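Extracellular endo-alpha-(1->5)-L-arabinanase 1 (Bacillus subtilis, PDB 1UV4) cleaves internal alpha-1,5-linked arabinofuranosyl bonds in linear and branched arabinan, using a bound calcium ion, and thereby takes part in breaking down the plant cell wall. Local coordinates at residues S90-G95 / N130-E135; F148-S153 / A183-T188; S99-A104 / L119-T124. All blocks are in the same frame, centred on the assembly; numbering follows the deposited sequence.

Contact 1 (S90-G95 / N130-E135). With CA (calcium ion), chain D.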
loop_
_atom_site.group_PDB
_atom_site.type_symbol
_atom_site.label_atom_id
_atom_site.label_comp_id
_atom_site.label_asym_id
_atom_site.label_seq_id
_atom_site.Cartn_x
_atom_site.Cartn_y
_atom_site.Cartn_z
ATOM N N SER A 90 -0.974 9.304 0.168
ATOM C CA SER A 90 0.058 9.866 1.037
ATOM C C SER A 90 0.555 11.196 0.480
ATOM O O SER A 90 0.789 11.339 -0.734
ATOM C CB SER A 90 1.295 8.944 1.155
ATOM O OG SER A 90 0.932 7.594 1.248
ATOM N N VAL A 91 0.712 12.187 1.369
ATOM C CA VAL A 91 1.320 13.459 1.044
ATOM C C VAL A 91 2.618 13.552 1.866
ATOM O O VAL A 91 2.558 13.466 3.064
ATOM C CB VAL A 91 0.374 14.607 1.478
ATOM C CG1 VAL A 91 1.006 15.937 1.205
ATOM C CG2 VAL A 91 -0.988 14.459 0.826
ATOM N N SER A 92 3.763 13.709 1.223
ATOM C CA SER A 92 5.013 13.665 1.988
ATOM C C SER A 92 6.123 14.261 1.165
ATOM O O SER A 92 5.901 14.865 0.117
ATOM C CB SER A 92 5.268 12.189 2.327
ATOM O OG SER A 92 6.381 12.015 3.184
ATOM N N SER A 93 7.351 14.192 1.696
ATOM C CA SER A 93 8.570 14.530 0.950
ATOM C C SER A 93 9.614 13.448 1.220
ATOM O O SER A 93 9.619 12.838 2.278
ATOM C CB SER A 93 9.106 15.909 1.320
ATOM O OG SER A 93 9.441 15.998 2.666
ATOM N N PHE A 94 10.388 13.151 0.203
ATOM C CA PHE A 94 11.320 12.026 0.251
ATOM C C PHE A 94 12.178 12.001 1.522
ATOM O O PHE A 94 12.912 12.969 1.802
ATOM C CB PHE A 94 12.228 12.044 -0.962
ATOM C CG PHE A 94 11.493 11.992 -2.307
ATOM C CD1 PHE A 94 10.522 11.038 -2.574
ATOM C CD2 PHE A 94 11.805 12.916 -3.307
ATOM C CE1 PHE A 94 9.869 11.013 -3.787
ATOM C CE2 PHE A 94 11.130 12.893 -4.533
ATOM C CZ PHE A 94 10.165 11.938 -4.758
ATOM N N GLY A 95 12.085 10.887 2.254
ATOM C CA GLY A 95 12.900 10.689 3.448
ATOM C C GLY A 95 12.303 11.210 4.746
ATOM O O GLY A 95 12.834 10.943 5.799
ATOM N N ASN A 130 5.764 7.090 10.383
ATOM C CA ASN A 130 5.567 7.908 9.181
ATOM C C ASN A 130 4.191 7.596 8.611
ATOM O O ASN A 130 3.882 6.455 8.270
ATOM C CB ASN A 130 6.649 7.601 8.150
ATOM C CG ASN A 130 6.641 8.557 6.983
ATOM O OD1 ASN A 130 6.006 9.609 7.018
ATOM N ND2 ASN A 130 7.472 8.255 5.958
ATOM N N ALA A 131 3.366 8.632 8.504
ATOM C CA ALA A 131 1.998 8.491 7.993
ATOM C C ALA A 131 1.948 8.504 6.469
ATOM O O ALA A 131 1.493 9.459 5.837
ATOM C CB ALA A 131 1.080 9.609 8.535
ATOM N N ILE A 132 2.434 7.394 5.925
ATOM C CA ILE A 132 2.325 7.077 4.522
ATOM C C ILE A 132 1.942 5.609 4.333
ATOM O O ILE A 132 1.921 4.802 5.256
ATOM C CB ILE A 132 3.631 7.421 3.746
ATOM C CG1 ILE A 132 4.753 6.450 4.066
ATOM C CG2 ILE A 132 4.060 8.853 3.998
ATOM C CD1 ILE A 132 5.958 6.577 3.201
ATOM N N ASP A 133 1.659 5.275 3.091
ATOM C CA ASP A 133 1.406 3.905 2.662
ATOM C C ASP A 133 0.137 3.292 3.274
ATOM O O ASP A 133 0.174 2.213 3.876
ATOM C CB ASP A 133 2.576 2.953 2.883
ATOM C CG ASP A 133 3.807 3.344 2.145
ATOM O OD1 ASP A 133 3.834 4.261 1.280
ATOM O OD2 ASP A 133 4.877 2.727 2.406
ATOM N N PRO A 134 -1.010 3.978 3.121
ATOM C CA PRO A 134 -2.264 3.466 3.714
ATOM C C PRO A 134 -2.776 2.186 3.121
ATOM O O PRO A 134 -2.584 1.925 1.940
ATOM C CB PRO A 134 -3.266 4.572 3.402
ATOM C CG PRO A 134 -2.690 5.292 2.178
ATOM C CD PRO A 134 -1.229 5.224 2.356
ATOM N N GLU A 135 -3.496 1.434 3.936
ATOM C CA GLU A 135 -4.165 0.223 3.531
ATOM C C GLU A 135 -5.493 0.134 4.273
ATOM O O GLU A 135 -5.516 0.004 5.482
ATOM C CB GLU A 135 -3.277 -0.977 3.901
ATOM C CG GLU A 135 -3.950 -2.322 4.014
ATOM C CD GLU A 135 -4.404 -2.916 2.704
ATOM O OE1 GLU A 135 -4.505 -2.176 1.689
ATOM O OE2 GLU A 135 -4.678 -4.157 2.644
HETATM CA CA CA D . -5.327 -2.470 -0.574
HETATM O O HOH W 1 8.246 10.072 3.720
HETATM O O HOH W 2 -5.803 -4.606 0.267
HETATM O O HOH W 3 -7.350 -1.745 0.590
HETATM O O HOH W 4 -6.924 -4.066 -2.117
HETATM O O HOH W 5 -6.688 -1.918 -2.374
#

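Contact 2 (F148-S153 / A183-T188)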
loop_
_atom_site.group_PDB
_atom_site.type_symbol
_atom_site.label_atom_id
_atom_site.label_comp_id
_atom_site.label_asym_id
_atom_site.label_seq_id
_atom_site.Cartn_x
_atom_site.Cartn_y
_atom_site.Cartn_z
ATOM N N PHE A 148 -0.886 1.417 8.109
ATOM C CA PHE A 148 0.034 2.308 7.409
ATOM C C PHE A 148 1.411 2.227 8.023
ATOM O O PHE A 148 1.641 1.617 9.028
ATOM C CB PHE A 148 -0.474 3.759 7.407
ATOM C CG PHE A 148 -0.469 4.412 8.772
ATOM C CD1 PHE A 148 -1.580 4.316 9.591
ATOM C CD2 PHE A 148 0.653 5.063 9.246
ATOM C CE1 PHE A 148 -1.582 4.887 10.813
ATOM C CE2 PHE A 148 0.658 5.641 10.507
ATOM C CZ PHE A 148 -0.472 5.554 11.288
ATOM N N GLY A 149 2.356 2.837 7.346
ATOM C CA GLY A 149 3.702 3.061 7.867
ATOM C C GLY A 149 4.841 2.810 6.905
ATOM O O GLY A 149 4.719 2.139 5.890
ATOM N N SER A 150 5.997 3.339 7.286
ATOM C CA SER A 150 7.251 3.236 6.571
ATOM C C SER A 150 8.362 3.739 7.473
ATOM O O SER A 150 8.362 4.912 7.866
ATOM C CB SER A 150 7.201 4.093 5.329
ATOM O OG SER A 150 8.416 4.033 4.600
ATOM N N PHE A 151 9.304 2.866 7.777
ATOM C CA PHE A 151 10.504 3.207 8.558
ATOM C C PHE A 151 10.141 3.658 9.968
ATOM O O PHE A 151 9.012 3.442 10.428
ATOM C CB PHE A 151 11.434 4.175 7.779
ATOM C CG PHE A 151 12.308 3.484 6.790
ATOM C CD1 PHE A 151 11.828 3.107 5.552
ATOM C CD2 PHE A 151 13.597 3.102 7.141
ATOM C CE1 PHE A 151 12.659 2.461 4.649
ATOM C CE2 PHE A 151 14.440 2.451 6.225
ATOM C CZ PHE A 151 13.957 2.126 4.989
ATOM N N TRP A 152 11.120 4.157 10.700
ATOM C CA TRP A 152 10.947 4.450 12.125
ATOM C C TRP A 152 10.439 3.192 12.841
ATOM O O TRP A 152 11.049 2.148 12.597
ATOM C CB TRP A 152 10.154 5.715 12.346
ATOM C CG TRP A 152 10.885 6.966 11.889
ATOM C CD1 TRP A 152 11.717 7.758 12.639
ATOM C CD2 TRP A 152 10.903 7.526 10.566
ATOM N NE1 TRP A 152 12.231 8.787 11.866
ATOM C CE2 TRP A 152 11.707 8.675 10.605
ATOM C CE3 TRP A 152 10.268 7.202 9.354
ATOM C CZ2 TRP A 152 11.940 9.483 9.482
ATOM C CZ3 TRP A 152 10.519 7.989 8.247
ATOM C CH2 TRP A 152 11.326 9.114 8.310
ATOM N N SER A 153 9.405 3.268 13.684
ATOM C CA SER A 153 8.990 2.085 14.470
ATOM C C SER A 153 8.028 1.196 13.662
ATOM O O SER A 153 7.516 0.213 14.225
ATOM C CB SER A 153 8.377 2.488 15.820
ATOM O OG SER A 153 7.105 3.064 15.697
ATOM N N ALA A 183 13.473 -0.872 8.426
ATOM C CA ALA A 183 13.340 -0.871 6.986
ATOM C C ALA A 183 12.217 -1.771 6.504
ATOM O O ALA A 183 12.427 -2.848 5.927
ATOM C CB ALA A 183 14.665 -1.218 6.339
ATOM N N LEU A 184 10.997 -1.328 6.757
ATOM C CA LEU A 184 9.808 -1.964 6.227
ATOM C C LEU A 184 8.724 -0.907 5.968
ATOM O O LEU A 184 8.789 0.191 6.527
ATOM C CB LEU A 184 9.277 -3.059 7.145
ATOM C CG LEU A 184 8.453 -2.628 8.365
ATOM C CD1 LEU A 184 7.888 -3.870 9.053
ATOM C CD2 LEU A 184 9.261 -1.832 9.284
ATOM N N GLU A 185 7.805 -1.236 5.069
ATOM C CA GLU A 185 6.787 -0.301 4.601
ATOM C C GLU A 185 5.625 -1.031 3.972
ATOM O O GLU A 185 5.640 -2.229 3.802
ATOM C CB GLU A 185 7.398 0.664 3.565
ATOM C CG GLU A 185 7.835 -0.016 2.268
ATOM C CD GLU A 185 8.101 0.924 1.080
ATOM O OE1 GLU A 185 9.182 1.517 1.054
ATOM O OE2 GLU A 185 7.283 1.033 0.108
ATOM N N ALA A 186 4.614 -0.262 3.617
ATOM C CA ALA A 186 3.650 -0.712 2.585
ATOM C C ALA A 186 2.875 -1.931 3.041
ATOM O O ALA A 186 2.826 -2.933 2.380
ATOM C CB ALA A 186 4.353 -0.966 1.259
ATOM N N PRO A 187 2.144 -1.804 4.121
ATOM C CA PRO A 187 1.332 -2.947 4.532
ATOM C C PRO A 187 0.162 -3.257 3.592
ATOM O O PRO A 187 -0.409 -2.405 2.951
ATOM C CB PRO A 187 0.805 -2.505 5.889
ATOM C CG PRO A 187 0.672 -1.030 5.751
ATOM C CD PRO A 187 1.936 -0.633 4.989
ATOM N N THR A 188 -0.178 -4.558 3.589
ATOM C CA THR A 188 -1.445 -5.038 3.058
ATOM C C THR A 188 -1.969 -6.102 4.014
ATOM O O THR A 188 -1.213 -6.844 4.572
ATOM C CB THR A 188 -1.300 -5.557 1.579
ATOM O OG1 THR A 188 -2.612 -5.859 1.054
ATOM C CG2 THR A 188 -0.522 -6.819 1.471
HETATM O O HOH W 6 8.446 4.098 1.891
#

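Contact 3 (S99-A104 / L119-T124)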
loop_
_atom_site.group_PDB
_atom_site.type_symbol
_atom_site.label_atom_id
_atom_site.label_comp_id
_atom_site.label_asym_id
_atom_site.label_seq_id
_atom_site.Cartn_x
_atom_site.Cartn_y
_atom_site.Cartn_z
ATOM N N SER A 99 4.434 13.956 7.276
ATOM C CA SER A 99 3.604 13.347 6.247
ATOM C C SER A 99 2.152 13.312 6.650
ATOM O O SER A 99 1.810 13.478 7.805
ATOM C CB SER A 99 4.050 11.901 5.971
ATOM O OG SER A 99 5.417 11.777 5.690
ATOM N N ALA A 100 1.271 13.100 5.672
ATOM C CA ALA A 100 -0.149 12.950 5.989
ATOM C C ALA A 100 -0.793 11.970 5.051
ATOM O O ALA A 100 -0.399 11.841 3.900
ATOM C CB ALA A 100 -0.874 14.270 5.890
ATOM N N ILE A 101 -1.786 11.268 5.561
ATOM C CA ILE A 101 -2.648 10.440 4.724
ATOM C C ILE A 101 -3.955 11.186 4.577
ATOM O O ILE A 101 -4.549 11.620 5.561
ATOM C CB ILE A 101 -2.872 9.002 5.333
ATOM C CG1 ILE A 101 -1.590 8.196 5.274
ATOM C CG2 ILE A 101 -4.034 8.269 4.658
ATOM C CD1 ILE A 101 -1.528 7.038 6.238
ATOM N N GLY A 102 -4.383 11.336 3.318
ATOM C CA GLY A 102 -5.662 11.947 2.990
ATOM C C GLY A 102 -6.618 10.898 2.437
ATOM O O GLY A 102 -6.250 9.750 2.166
ATOM N N LEU A 103 -7.852 11.302 2.308
ATOM C CA LEU A 103 -8.942 10.435 1.808
ATOM C C LEU A 103 -9.770 11.198 0.805
ATOM O O LEU A 103 -10.165 12.358 1.055
ATOM C CB LEU A 103 -9.874 10.001 2.958
ATOM C CG LEU A 103 -11.086 9.143 2.603
ATOM C CD1 LEU A 103 -10.670 7.837 2.045
ATOM C CD2 LEU A 103 -11.988 8.954 3.879
ATOM N N ALA A 104 -10.088 10.536 -0.299
ATOM C CA ALA A 104 -11.060 11.057 -1.236
ATOM C C ALA A 104 -12.071 9.987 -1.564
ATOM O O ALA A 104 -11.797 8.820 -1.423
ATOM C CB ALA A 104 -10.376 11.502 -2.509
ATOM N N LEU A 119 -8.184 15.114 5.978
ATOM C CA LEU A 119 -7.121 14.433 6.679
ATOM C C LEU A 119 -7.586 13.160 7.352
ATOM O O LEU A 119 -8.631 13.176 7.988
ATOM C CB LEU A 119 -6.519 15.369 7.733
ATOM C CG LEU A 119 -5.452 14.772 8.689
ATOM C CD1 LEU A 119 -4.211 14.535 7.957
ATOM C CD2 LEU A 119 -5.213 15.667 9.899
ATOM N N VAL A 120 -6.788 12.094 7.204
ATOM C CA VAL A 120 -7.013 10.817 7.902
ATOM C C VAL A 120 -6.136 10.752 9.176
ATOM O O VAL A 120 -6.652 10.681 10.299
ATOM C CB VAL A 120 -6.764 9.668 6.949
ATOM C CG1 VAL A 120 -6.952 8.351 7.678
ATOM C CG2 VAL A 120 -7.720 9.765 5.767
ATOM N N ILE A 121 -4.825 10.863 8.978
ATOM C CA ILE A 121 -3.857 10.879 10.073
ATOM C C ILE A 121 -2.590 11.491 9.535
ATOM O O ILE A 121 -2.259 11.339 8.338
ATOM C CB ILE A 121 -3.648 9.437 10.614
ATOM C CG1 ILE A 121 -2.851 9.420 11.927
ATOM C CG2 ILE A 121 -3.050 8.537 9.542
ATOM C CD1 ILE A 121 -2.924 8.148 12.649
ATOM N N ARG A 122 -1.846 12.156 10.403
ATOM C CA ARG A 122 -0.563 12.739 10.009
ATOM C C ARG A 122 0.548 12.302 10.998
ATOM O O ARG A 122 0.292 11.720 12.085
ATOM C CB ARG A 122 -0.671 14.248 9.799
ATOM C CG ARG A 122 -1.199 15.033 10.959
ATOM C CD ARG A 122 -0.314 15.120 12.125
ATOM N NE ARG A 122 -0.824 16.200 12.991
ATOM C CZ ARG A 122 -0.471 17.477 12.937
ATOM N NH1 ARG A 122 0.469 17.904 12.103
ATOM N NH2 ARG A 122 -1.046 18.327 13.777
ATOM N N SER A 123 1.773 12.601 10.593
ATOM C CA SER A 123 2.940 12.408 11.422
ATOM C C SER A 123 3.870 13.640 11.344
ATOM O O SER A 123 3.839 14.376 10.355
ATOM C CB SER A 123 3.738 11.164 10.990
ATOM O OG SER A 123 4.108 11.230 9.619
ATOM N N THR A 124 4.654 13.888 12.401
ATOM C CA THR A 124 5.689 14.902 12.408
ATOM C C THR A 124 6.969 14.298 12.906
ATOM O O THR A 124 7.003 13.131 13.268
ATOM C CB THR A 124 5.330 16.098 13.352
ATOM O OG1 THR A 124 5.352 15.683 14.733
ATOM C CG2 THR A 124 3.922 16.671 13.075
#

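Contact 1 (S90-G95 / N130-E135)
In the five-bladed beta-propeller of family 43 hydrolases, Ser-90, at the end of strand 84-91, meets Ile-132, Asp-133 and Pro-134 in the segment that leads to the next blade. The N-H of Asp-133 points almost straight at Ser-90 OG (3.1 Å, 162°), while the same hydroxyl bonds to the backbone O of Trp-74. Serine suits this place because one small oxygen can serve both. Its chi1 of -40° sets OG beside its own backbone N, facing the Asp-133 to Pro-134 backbone, where Pro-134 CD also lies against it at 3.4 Å. Alongside, Ile-132 packs against two serines: its CB is 3.8 Å from Ser-90 CB, and its CG2 branch reaches Ser-92 CB at 3.9 Å. Farther out, a water bonds to Ser-92 OG (2.7 Å) and accepts from Asn-130 ND2 (3.0 Å). Ser-99 OG completes this polar cluster by bonding to both Ser-92 OG and Asn-130 OD1. Around Ala-131 the chain makes an inverse gamma turn, and the bond to Ser-90 OG helps hold Asp-133, inferred to orient Glu-185, the likely proton donor, and to modulate its pKa. Two residues on, Glu-135 OE1 binds calcium at 2.4 Å, together with Asp-77 and Asp-257. Acidic residues from blade strands and the loops between them, gathered round the central axis, are typical of the family 43 propeller's active site.

Contact 2 (F148-S153 / A183-T188)
The segments 148-153 and 183-188 run antiparallel, their touching parts 173° apart in direction, and meet in a single bridge where Ser-150 faces Glu-185 with CA atoms 4.1 Å apart. Phe-151 N donates to Leu-184 O at 3.0 Å and nearly straight (169°), whereas the bond from Ala-186 N to Gly-149 O is longer, 3.3 Å, and weak. Between them, CA-H...O contacts run from Ser-150 CA to Leu-184 O and from Glu-185 CA to Gly-149 O. Gly-149 sits at a positive phi of 137°, a conformation that a residue with a side chain would find strained. Pro-187, which has no N-H to satisfy, lays its ring against the backbone of Phe-148, with Pro-187 CG 3.7 Å from Phe-148 N. At the other end the Phe-151 ring covers Ala-183, whose CA lies over one ring face, 3.8 Å from the centroid in a CH-pi contact. Ala-183 CB touches CZ on the same ring, and alanine is small enough to let the aromatic face come down onto the backbone. At the edge of this ring, in its plane, lies Ser-150 OG. That hydroxyl also comes to 3.7 Å from Glu-185 CB and bonds to a water at 2.7 Å, which in turn donates weakly to Glu-185 OE1. Asp-133 and Asp-14, the inferred proton acceptor, lie near the Glu-185 side chain. Ser-150 and Phe-151 probably bind substrate, as in related enzymes. The chemistry implies a divided task: backbone bonds and apolar packing fix where the inferred proton donor springs from, while segment 148-153 reaches its carboxylate through a weakly bound water, consistent with a group that must meet the substrate.

Contact 3 (S99-A104 / L119-T124)
The flat groups that meet between Ser-99 to Ile-101 and Ile-121 to Ser-123 are peptides, joined at their edges into an antiparallel sheet. One face of it carries Ala-100 and Arg-122, the other the hydrogen-bonded pairs Ser-99/Ser-123 and Ile-101/Ile-121. The peptides are not all turned alike. Ile-101 N points straight along the carbonyl of Ile-121 at 2.8 Å (179° at the hydrogen), but Ser-99 N approaches Ser-123 O from above the carbonyl plane at 3.2 Å. Ser-123 N returns a bond to Ser-99 O at 2.9 Å. A classic beta bulge follows: both Val-120 and Ile-121 are set against Ile-101, whose O accepts from Val-120 N at 2.8 Å. The extra residue turns the Val-120 side chain toward strand 99-104, so its CB lies 3.8 Å from Ile-101 CG2 and its CG2 presses on Leu-103 CB at 3.5 Å. Ile-101 and Ile-121 lie side by side, CD1 against CG2; branched side chains suit this face because Phe-148 of the next blade packs on both. The CA atoms of the non-hydrogen-bonded pair Ala-100/Arg-122 are only 4.0 Å apart, and alanine's single methyl fits there, touching Arg-122 CB and Leu-119 CD1. Ser-123 OG bonds to Asn-97 O and Ala-131 N. The chemistry thus implies an apolar interface between blades that becomes polar toward the Ser-99/Ser-123 end, near the loop inferred by similarity to bind substrate.

All three contacts are buried, but contacts 1 and 2 lie nearer the centre of the chain, their centres about 10 and 9 Å from it, and contact 3 farther out at about 14 Å. Segment 90-95 and contact 3 belong to one blade, in which strands 84-91 and 99-106 are neighbours, while 130-135 leads into the next; contact 3 is nested in the loop closed by contact 1. Contact 2 instead joins the following two blades, and meets contact 1 through Ile-132 O and Gly-149 N, 2.9 Å apart. Strand pairing, interrupted by one bulge, and aliphatic packing dominate the outer position; toward the axis, a few isolated hydrogen bonds, waters, carboxylates and calcium take over.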